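Local structure of beta-lactamase OXA-2 (Salmonella typhimurium, 1K38) at residues S8-F13 and R237-L242; K12-F17 and L214-P219. The protein hydrolyses beta-lactam antibiotics, oxacillin among them, to substituted beta-amino acids as a class D serine beta-lactamase. All blocks are in the same frame, centred on the assembly; numbering follows the deposited sequence.

Contact 1: S8-F13 and R237-L242; sequences SDWRKF and RSIEAL
Trp10 reaches Ile239 and, through a water, Ser238, while Phe13 reaches Ser238, by similar first torsions: each ring carbon CG stands beside its own backbone N and opposite the carbonyl carbon (chi1 -79° and -68°), and both rings leave the same flank of the N-terminal turns. The Ser238 hydroxyl does not bond the indole directly. Instead a single water bridges them, accepting from Trp10 NE1 at 2.9 Å and donating to Ser238 OG at 2.7 Å. With chi1 at 77°, OG lies between its N and carbonyl carbon, where it also hydrogen-bonds the carbonyl of Ile235 one turn back, which ties the hydroxyl to its own helix while it holds the water. Apolar contact flanks this polar bridge. The CG2 methyl of Ile239 lies near the indole plane, meeting the six-membered ring's edge 4.3 Å from Trp10 CZ2, whereas Ser238 CB approaches Phe13 CZ obliquely at 3.9 Å. Trp10 CD1 in turn meets the Phe13 ring at its edge, in plane, and Lys12 CG sits above one face, displaced toward the rim. Trp10 also reaches Ile23 and Val25 on strand 21-27. Just after Ile239, Glu240, with positive phi, is the C-prime residue of a Schellman motif, closed by Glu240 N to Arg237 O at 3.0 Å and by Ala241 N to Leu236 O, that ends helix 226-238.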
loop_
_atom_site.group_PDB
_atom_site.type_symbol
_atom_site.label_atom_id
_atom_site.label_comp_id
_atom_site.label_asym_id
_atom_site.label_seq_id
_atom_site.Cartn_x
_atom_site.Cartn_y
_atom_site.Cartn_z
ATOM N N SER A 8 18.160 2.390 27.164
ATOM C CA SER A 8 17.690 1.776 28.399
ATOM C C SER A 8 16.497 2.531 28.966
ATOM O O SER A 8 15.706 1.971 29.726
ATOM C CB SER A 8 18.818 1.731 29.436
ATOM O OG SER A 8 19.278 3.035 29.742
ATOM N N ASP A 9 16.366 3.799 28.587
ATOM C CA ASP A 9 15.264 4.622 29.064
ATOM C C ASP A 9 13.932 4.129 28.505
ATOM O O ASP A 9 12.870 4.468 29.030
ATOM C CB ASP A 9 15.491 6.089 28.683
ATOM C CG ASP A 9 15.661 6.288 27.194
ATOM O OD1 ASP A 9 16.593 5.693 26.611
ATOM O OD2 ASP A 9 14.867 7.048 26.605
ATOM N N TRP A 10 13.989 3.329 27.444
ATOM C CA TRP A 10 12.772 2.789 26.851
ATOM C C TRP A 10 12.132 1.743 27.751
ATOM O O TRP A 10 11.059 1.227 27.450
ATOM C CB TRP A 10 13.059 2.191 25.472
ATOM C CG TRP A 10 13.160 3.233 24.396
ATOM C CD1 TRP A 10 12.978 4.581 24.539
ATOM C CD2 TRP A 10 13.456 3.016 23.010
ATOM N NE1 TRP A 10 13.141 5.214 23.330
ATOM C CE2 TRP A 10 13.435 4.277 22.374
ATOM C CE3 TRP A 10 13.737 1.876 22.243
ATOM C CZ2 TRP A 10 13.682 4.432 21.004
ATOM C CZ3 TRP A 10 13.984 2.029 20.883
ATOM C CH2 TRP A 10 13.954 3.303 20.277
ATOM N N ARG A 11 12.787 1.434 28.863
ATOM C CA ARG A 11 12.236 0.455 29.786
ATOM C C ARG A 11 10.892 0.948 30.311
ATOM O O ARG A 11 10.021 0.150 30.649
ATOM C CB ARG A 11 13.194 0.213 30.956
ATOM C CG ARG A 11 12.671 -0.792 31.972
ATOM C CD ARG A 11 13.779 -1.302 32.880
ATOM N NE ARG A 11 14.839 -1.949 32.111
ATOM C CZ ARG A 11 15.847 -2.630 32.644
ATOM N NH1 ARG A 11 15.940 -2.762 33.961
ATOM N NH2 ARG A 11 16.764 -3.182 31.860
ATOM N N LYS A 12 10.718 2.266 30.363
ATOM C CA LYS A 12 9.470 2.836 30.858
ATOM C C LYS A 12 8.278 2.422 30.008
ATOM O O LYS A 12 7.164 2.289 30.514
ATOM C CB LYS A 12 9.551 4.364 30.912
ATOM C CG LYS A 12 9.651 5.044 29.559
ATOM C CD LYS A 12 9.623 6.552 29.725
ATOM C CE LYS A 12 9.795 7.263 28.397
ATOM N NZ LYS A 12 9.740 8.743 28.561
ATOM N N PHE A 13 8.506 2.219 28.715
ATOM C CA PHE A 13 7.429 1.813 27.824
ATOM C C PHE A 13 7.045 0.360 28.072
ATOM O O PHE A 13 5.868 0.004 28.014
ATOM C CB PHE A 13 7.841 2.016 26.365
ATOM C CG PHE A 13 7.998 3.463 25.981
ATOM C CD1 PHE A 13 6.903 4.322 25.995
ATOM C CD2 PHE A 13 9.243 3.972 25.628
ATOM C CE1 PHE A 13 7.047 5.667 25.664
ATOM C CE2 PHE A 13 9.399 5.311 25.295
ATOM C CZ PHE A 13 8.299 6.163 25.311
ATOM N N ARG A 237 5.954 6.941 18.457
ATOM C CA ARG A 237 5.442 8.289 18.672
ATOM C C ARG A 237 6.487 9.152 19.386
ATOM O O ARG A 237 6.640 10.335 19.068
ATOM C CB ARG A 237 4.147 8.262 19.497
ATOM C CG ARG A 237 2.917 7.743 18.749
ATOM C CD ARG A 237 1.629 8.077 19.503
ATOM N NE ARG A 237 1.570 7.449 20.821
ATOM C CZ ARG A 237 1.159 6.202 21.046
ATOM N NH1 ARG A 237 0.758 5.436 20.038
ATOM N NH2 ARG A 237 1.156 5.716 22.280
ATOM N N SER A 238 7.218 8.563 20.330
ATOM C CA SER A 238 8.227 9.313 21.077
ATOM C C SER A 238 9.351 9.847 20.192
ATOM O O SER A 238 10.000 10.832 20.541
ATOM C CB SER A 238 8.812 8.462 22.216
ATOM O OG SER A 238 9.749 7.509 21.749
ATOM N N ILE A 239 9.594 9.200 19.055
ATOM C CA ILE A 239 10.628 9.679 18.142
ATOM C C ILE A 239 9.993 10.253 16.879
ATOM O O ILE A 239 10.624 10.335 15.826
ATOM C CB ILE A 239 11.641 8.568 17.764
ATOM C CG1 ILE A 239 10.945 7.431 17.013
ATOM C CG2 ILE A 239 12.314 8.040 19.020
ATOM C CD1 ILE A 239 11.911 6.377 16.499
ATOM N N GLU A 240 8.730 10.647 17.006
ATOM C CA GLU A 240 7.974 11.240 15.910
ATOM C C GLU A 240 7.956 10.397 14.636
ATOM O O GLU A 240 8.059 10.924 13.527
ATOM C CB GLU A 240 8.515 12.646 15.612
ATOM C CG GLU A 240 8.321 13.621 16.770
ATOM C CD GLU A 240 8.847 15.015 16.468
ATOM O OE1 GLU A 240 8.539 15.545 15.382
ATOM O OE2 GLU A 240 9.556 15.585 17.323
ATOM N N ALA A 241 7.821 9.084 14.804
ATOM C CA ALA A 241 7.766 8.156 13.676
ATOM C C ALA A 241 6.314 7.769 13.400
ATOM O O ALA A 241 6.020 7.010 12.476
ATOM C CB ALA A 241 8.592 6.920 13.973
ATOM N N LEU A 242 5.414 8.280 14.233
ATOM C CA LEU A 242 3.980 8.064 14.090
ATOM C C LEU A 242 3.313 9.348 14.562
ATOM O O LEU A 242 3.824 10.018 15.459
ATOM C CB LEU A 242 3.488 6.893 14.946
ATOM C CG LEU A 242 3.521 5.487 14.343
ATOM C CD1 LEU A 242 2.932 4.506 15.351
ATOM C CD2 LEU A 242 2.724 5.450 13.043
HETATM O O HOH W 1 12.087 7.897 22.939
#

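Contact 2: K12-F17 and L214-P219; sequences KFFSEF and LNIDTP
Helix-on-sheet packing, in which an aromatic side chain of a short N-terminal helix rests on alternate residues of a strand, is exemplified by Phe14 against Leu214 and Ile216. Strand 208-217 lies inside the mixed sheet of the penicillin-binding transpeptidase fold, and its alternation sends Leu214 and Ile216 toward the helix while Asn215 points away. Phe14 meets this pair with the far end of its ring. Its CE2 lies 3.9 Å from Ile216 CG2, a methyl that comes in at the ring edge, near its plane. CD1 of Leu214 approaches obliquely instead, 4.0 Å from Phe14 CZ and 4.1 Å from Phe14 CE2, so that CE2 is shared by both aliphatic chains. The Leu214 side chain extends toward the ring from the opposite direction, its CG anti to the backbone N (chi1 165°). In Ile216 the same role falls to the beta-branch: with CG1 between N and the carbonyl carbon (chi1 53°), CG2 is left beside N as the branch that touches the ring. No hydrogen bond crosses the contact; all three touching residues are buried and meet by van der Waals packing alone. Around them, Phe14 stacks with Phe38 and touches Ile23 of strand 21-27, while Leu214 also packs on Ile231 of helix 226-238. The strand itself is hydrogen-bonded to Thr22 on one flank and to Trp199 and Gly197 on the other.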
loop_
_atom_site.group_PDB
_atom_site.type_symbol
_atom_site.label_atom_id
_atom_site.label_comp_id
_atom_site.label_asym_id
_atom_site.label_seq_id
_atom_site.Cartn_x
_atom_site.Cartn_y
_atom_site.Cartn_z
ATOM N N LYS A 12 10.718 2.266 30.363
ATOM C CA LYS A 12 9.470 2.836 30.858
ATOM C C LYS A 12 8.278 2.422 30.008
ATOM O O LYS A 12 7.164 2.289 30.514
ATOM C CB LYS A 12 9.551 4.364 30.912
ATOM C CG LYS A 12 9.651 5.044 29.559
ATOM C CD LYS A 12 9.623 6.552 29.725
ATOM C CE LYS A 12 9.795 7.263 28.397
ATOM N NZ LYS A 12 9.740 8.743 28.561
ATOM N N PHE A 13 8.506 2.219 28.715
ATOM C CA PHE A 13 7.429 1.813 27.824
ATOM C C PHE A 13 7.045 0.360 28.072
ATOM O O PHE A 13 5.868 0.004 28.014
ATOM C CB PHE A 13 7.841 2.016 26.365
ATOM C CG PHE A 13 7.998 3.463 25.981
ATOM C CD1 PHE A 13 6.903 4.322 25.995
ATOM C CD2 PHE A 13 9.243 3.972 25.628
ATOM C CE1 PHE A 13 7.047 5.667 25.664
ATOM C CE2 PHE A 13 9.399 5.311 25.295
ATOM C CZ PHE A 13 8.299 6.163 25.311
ATOM N N PHE A 14 8.033 -0.483 28.353
ATOM C CA PHE A 14 7.752 -1.887 28.625
ATOM C C PHE A 14 7.103 -2.036 29.994
ATOM O O PHE A 14 6.168 -2.812 30.161
ATOM C CB PHE A 14 9.031 -2.726 28.566
ATOM C CG PHE A 14 9.526 -2.976 27.168
ATOM C CD1 PHE A 14 10.256 -2.011 26.487
ATOM C CD2 PHE A 14 9.237 -4.174 26.523
ATOM C CE1 PHE A 14 10.693 -2.235 25.177
ATOM C CE2 PHE A 14 9.667 -4.407 25.217
ATOM C CZ PHE A 14 10.397 -3.437 24.543
ATOM N N SER A 15 7.596 -1.283 30.972
ATOM C CA SER A 15 7.040 -1.349 32.317
ATOM C C SER A 15 5.617 -0.792 32.330
ATOM O O SER A 15 4.766 -1.270 33.076
ATOM C CB SER A 15 7.925 -0.573 33.298
ATOM O OG SER A 15 8.058 0.783 32.914
ATOM N N GLU A 16 5.362 0.213 31.495
ATOM C CA GLU A 16 4.040 0.822 31.412
ATOM C C GLU A 16 3.010 -0.252 31.097
ATOM O O GLU A 16 1.887 -0.223 31.596
ATOM C CB GLU A 16 4.009 1.892 30.318
ATOM C CG GLU A 16 2.727 2.716 30.298
ATOM C CD GLU A 16 2.657 3.672 29.122
ATOM O OE1 GLU A 16 3.693 4.284 28.790
ATOM O OE2 GLU A 16 1.563 3.821 28.535
ATOM N N PHE A 17 3.406 -1.205 30.261
ATOM C CA PHE A 17 2.525 -2.292 29.869
ATOM C C PHE A 17 2.917 -3.607 30.526
ATOM O O PHE A 17 2.554 -4.682 30.048
ATOM C CB PHE A 17 2.531 -2.423 28.344
ATOM C CG PHE A 17 1.943 -1.236 27.646
ATOM C CD1 PHE A 17 0.564 -1.032 27.641
ATOM C CD2 PHE A 17 2.761 -0.286 27.046
ATOM C CE1 PHE A 17 0.014 0.101 27.052
ATOM C CE2 PHE A 17 2.219 0.852 26.454
ATOM C CZ PHE A 17 0.840 1.044 26.459
ATOM N N LEU A 214 9.979 -5.922 17.448
ATOM C CA LEU A 214 9.790 -6.132 18.872
ATOM C C LEU A 214 9.267 -7.516 19.173
ATOM O O LEU A 214 8.503 -8.078 18.398
ATOM C CB LEU A 214 8.780 -5.116 19.442
ATOM C CG LEU A 214 8.184 -5.401 20.842
ATOM C CD1 LEU A 214 7.848 -4.092 21.522
ATOM C CD2 LEU A 214 6.928 -6.285 20.741
ATOM N N ASN A 215 9.726 -8.089 20.280
ATOM C CA ASN A 215 9.161 -9.348 20.728
ATOM C C ASN A 215 9.086 -9.265 22.240
ATOM O O ASN A 215 9.882 -8.571 22.879
ATOM C CB ASN A 215 9.908 -10.612 20.220
ATOM C CG ASN A 215 11.322 -10.757 20.741
ATOM O OD1 ASN A 215 11.565 -10.832 21.947
ATOM N ND2 ASN A 215 12.272 -10.839 19.817
ATOM N N ILE A 216 8.065 -9.906 22.793
ATOM C CA ILE A 216 7.842 -9.915 24.231
ATOM C C ILE A 216 7.336 -11.275 24.660
ATOM O O ILE A 216 6.748 -12.006 23.867
ATOM C CB ILE A 216 6.763 -8.888 24.668
ATOM C CG1 ILE A 216 5.474 -9.098 23.862
ATOM C CG2 ILE A 216 7.297 -7.466 24.516
ATOM C CD1 ILE A 216 4.290 -8.296 24.380
ATOM N N ASP A 217 7.572 -11.621 25.919
ATOM C CA ASP A 217 7.060 -12.884 26.420
ATOM C C ASP A 217 5.576 -12.637 26.663
ATOM O O ASP A 217 5.163 -11.499 26.895
ATOM C CB ASP A 217 7.745 -13.268 27.732
ATOM C CG ASP A 217 9.229 -13.470 27.569
ATOM O OD1 ASP A 217 9.641 -13.943 26.491
ATOM O OD2 ASP A 217 9.982 -13.174 28.522
ATOM N N THR A 218 4.773 -13.693 26.608
ATOM C CA THR A 218 3.337 -13.543 26.829
ATOM C C THR A 218 2.825 -14.484 27.918
ATOM O O THR A 218 2.110 -15.443 27.637
ATOM C CB THR A 218 2.535 -13.802 25.534
ATOM O OG1 THR A 218 2.747 -15.149 25.092
ATOM C CG2 THR A 218 2.969 -12.833 24.437
ATOM N N PRO A 219 3.196 -14.218 29.182
ATOM C CA PRO A 219 2.749 -15.067 30.293
ATOM C C PRO A 219 1.231 -15.081 30.453
ATOM O O PRO A 219 0.664 -16.039 30.984
ATOM C CB PRO A 219 3.461 -14.459 31.500
ATOM C CG PRO A 219 3.617 -13.021 31.119
ATOM C CD PRO A 219 4.043 -13.119 29.675
#

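Contacts 1 and 2 both start from helix 11-16 and show how one short helix can serve two elements that follow each other in the chain: the C-terminal end of helix 226-238 and the end of strand 208-217. Their centres are about 13 Å apart. Contact 1 is partly buried and includes a water bridge, whereas contact 2 is buried and wholly apolar. Ile23 connects them, touching Trp10 of the first and both Phe14 and Leu214 of the second. Contact 1 lies away from the annotated sites; in contact 2 the side chain of Leu214 is about 9 Å from that of Thr190, a substrate-binding residue by similarity.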